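PDB 1ULZ: pyruvate carboxylase n-terminal domain from Aquifex aeolicus, which is the biotin carboxylase subunit of a pyruvate carboxylase and contains an ATP-grasp domain. Local coordinates for residues L155-A160 / D195-K200. The protein carries 1 engineered substitution. Sequence-based numbering, arbitrary orientation.
Sequences LLKATA and DLLLEK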
loop_
_atom_site.group_PDB
_atom_site.type_symbol
_atom_site.label_atom_id
_atom_site.label_comp_id
_atom_site.label_asym_id
_atom_site.label_seq_id
_atom_site.Cartn_x
_atom_site.Cartn_y
_atom_site.Cartn_z
ATOM N N LEU A 155 -6.754 22.575 38.586
ATOM C CA LEU A 155 -7.138 21.407 39.368
ATOM C C LEU A 155 -6.495 21.437 40.754
ATOM O O LEU A 155 -5.308 21.724 40.889
ATOM C CB LEU A 155 -6.692 20.117 38.664
ATOM C CG LEU A 155 -7.028 19.881 37.193
ATOM C CD1 LEU A 155 -6.350 18.589 36.740
ATOM C CD2 LEU A 155 -8.536 19.795 36.995
ATOM N N LEU A 156 -7.284 21.126 41.777
ATOM C CA LEU A 156 -6.790 21.086 43.150
ATOM C C LEU A 156 -6.980 19.656 43.643
ATOM O O LEU A 156 -8.043 19.075 43.441
ATOM C CB LEU A 156 -7.595 22.047 44.025
ATOM C CG LEU A 156 -7.219 22.148 45.503
ATOM C CD1 LEU A 156 -5.818 22.718 45.639
ATOM C CD2 LEU A 156 -8.234 23.037 46.227
ATOM N N LYS A 157 -5.961 19.079 44.274
ATOM C CA LYS A 157 -6.095 17.715 44.774
ATOM C C LYS A 157 -5.223 17.421 45.983
ATOM O O LYS A 157 -4.067 17.838 46.049
ATOM C CB LYS A 157 -5.791 16.701 43.666
ATOM C CG LYS A 157 -4.329 16.598 43.255
ATOM C CD LYS A 157 -4.185 15.655 42.049
ATOM C CE LYS A 157 -2.731 15.254 41.782
ATOM N NZ LYS A 157 -2.494 13.807 42.141
ATOM N N ALA A 158 -5.795 16.698 46.940
ATOM C CA ALA A 158 -5.087 16.328 48.159
ATOM C C ALA A 158 -4.285 15.059 47.895
ATOM O O ALA A 158 -4.765 14.136 47.235
ATOM C CB ALA A 158 -6.081 16.104 49.288
ATOM N N THR A 159 -3.058 15.009 48.398
ATOM C CA THR A 159 -2.228 13.835 48.179
ATOM C C THR A 159 -1.757 13.200 49.479
ATOM O O THR A 159 -0.888 12.335 49.465
ATOM C CB THR A 159 -0.995 14.176 47.321
ATOM O OG1 THR A 159 -0.121 15.037 48.063
ATOM C CG2 THR A 159 -1.427 14.884 46.036
ATOM N N ALA A 160 -2.327 13.627 50.602
ATOM C CA ALA A 160 -1.965 13.066 51.897
ATOM C C ALA A 160 -3.150 13.187 52.852
ATOM O O ALA A 160 -4.129 13.872 52.548
ATOM C CB ALA A 160 -0.750 13.794 52.464
ATOM N N ASP A 195 -1.527 18.129 51.847
ATOM C CA ASP A 195 -0.489 18.151 50.824
ATOM C C ASP A 195 -1.195 18.446 49.513
ATOM O O ASP A 195 -1.130 17.667 48.562
ATOM C CB ASP A 195 0.219 16.797 50.753
ATOM C CG ASP A 195 1.265 16.630 51.839
ATOM O OD1 ASP A 195 1.259 17.434 52.800
ATOM O OD2 ASP A 195 2.089 15.695 51.732
ATOM N N LEU A 196 -1.884 19.578 49.485
ATOM C CA LEU A 196 -2.632 19.995 48.310
ATOM C C LEU A 196 -1.726 20.441 47.176
ATOM O O LEU A 196 -0.789 21.210 47.382
ATOM C CB LEU A 196 -3.586 21.134 48.670
ATOM C CG LEU A 196 -4.596 20.841 49.780
ATOM C CD1 LEU A 196 -5.507 22.053 49.977
ATOM C CD2 LEU A 196 -5.411 19.621 49.412
ATOM N N LEU A 197 -2.022 19.946 45.979
ATOM C CA LEU A 197 -1.270 20.292 44.784
ATOM C C LEU A 197 -2.239 20.972 43.820
ATOM O O LEU A 197 -3.432 20.665 43.817
ATOM C CB LEU A 197 -0.713 19.027 44.122
ATOM C CG LEU A 197 0.247 18.126 44.906
ATOM C CD1 LEU A 197 0.519 16.861 44.097
ATOM C CD2 LEU A 197 1.550 18.867 45.193
ATOM N N LEU A 198 -1.735 21.903 43.017
ATOM C CA LEU A 198 -2.559 22.591 42.027
ATOM C C LEU A 198 -1.923 22.302 40.663
ATOM O O LEU A 198 -0.702 22.210 40.553
ATOM C CB LEU A 198 -2.580 24.106 42.277
ATOM C CG LEU A 198 -3.686 24.869 41.534
ATOM C CD1 LEU A 198 -5.014 24.600 42.216
ATOM C CD2 LEU A 198 -3.414 26.365 41.527
ATOM N N GLU A 199 -2.747 22.159 39.633
ATOM C CA GLU A 199 -2.254 21.874 38.288
ATOM C C GLU A 199 -3.176 22.527 37.271
ATOM O O GLU A 199 -4.363 22.675 37.515
ATOM C CB GLU A 199 -2.234 20.354 38.057
ATOM C CG GLU A 199 -1.886 19.914 36.639
ATOM C CD GLU A 199 -2.418 18.514 36.312
ATOM O OE1 GLU A 199 -2.158 17.574 37.102
ATOM O OE2 GLU A 199 -3.098 18.361 35.266
ATOM N N LYS A 200 -2.636 22.921 36.125
ATOM C CA LYS A 200 -3.464 23.524 35.094
ATOM C C LYS A 200 -4.362 22.415 34.547
ATOM O O LYS A 200 -3.904 21.287 34.356
ATOM C CB LYS A 200 -2.587 24.076 33.973
ATOM C CG LYS A 200 -3.313 24.988 33.002
ATOM C CD LYS A 200 -2.386 25.368 31.849
ATOM C CE LYS A 200 -2.903 26.575 31.094
ATOM N NZ LYS A 200 -4.250 26.347 30.521
#
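L155 and K157 pair with E199 and L197 through four backbone hydrogen bonds, which join segments 155-158 and 196-200 as antiparallel strands, the axes of these segments 4.7 Å apart at closest approach. Between these two hydrogen-bonded pairs lies the non-hydrogen-bonded pair L156 and L198, where L198 CA approaches L155 O at 3.1 Å in a CA-H...O contact. On the face carrying L156, A158, L196 and L198, the side chains that meet are all aliphatic. L156 holds its CG anti to the backbone N (chi1 -180°), and its CD1 reaches L198 CD1 at 4.0 Å and also touches L196 CB. Farther along, L196 CD2 rests against A158 CB at 3.6 Å. Helix 173-189 packs on this face through Y180, which meets both L156 and L196. The other face is more mixed: L155 and E199 lie side by side, with L155 CD1 3.6 Å from the carboxylate atom E199 OE2. L197, on the same face, is met at about a right angle by T159 from the loop beyond the strand, T159 CG2 lying 3.4 Å from L197 CD1, tighter than usual for two carbons. Past the regular pairing, D195 O accepts twice from T159. The hydroxyl OG1 donates to it at 2.9 Å, in the carbonyl plane and on a lone pair, whereas the T159 N bond is longer, bent and comes from above that plane. In this small antiparallel sheet of the ATP-grasp region, completed by strand 168-170, backbone bonds thus join the two strands, leucines and A158 pack on the face that helix 173-189 covers, and T159 adds two unequal bonds to D195 O where strand pairing gives way to loop.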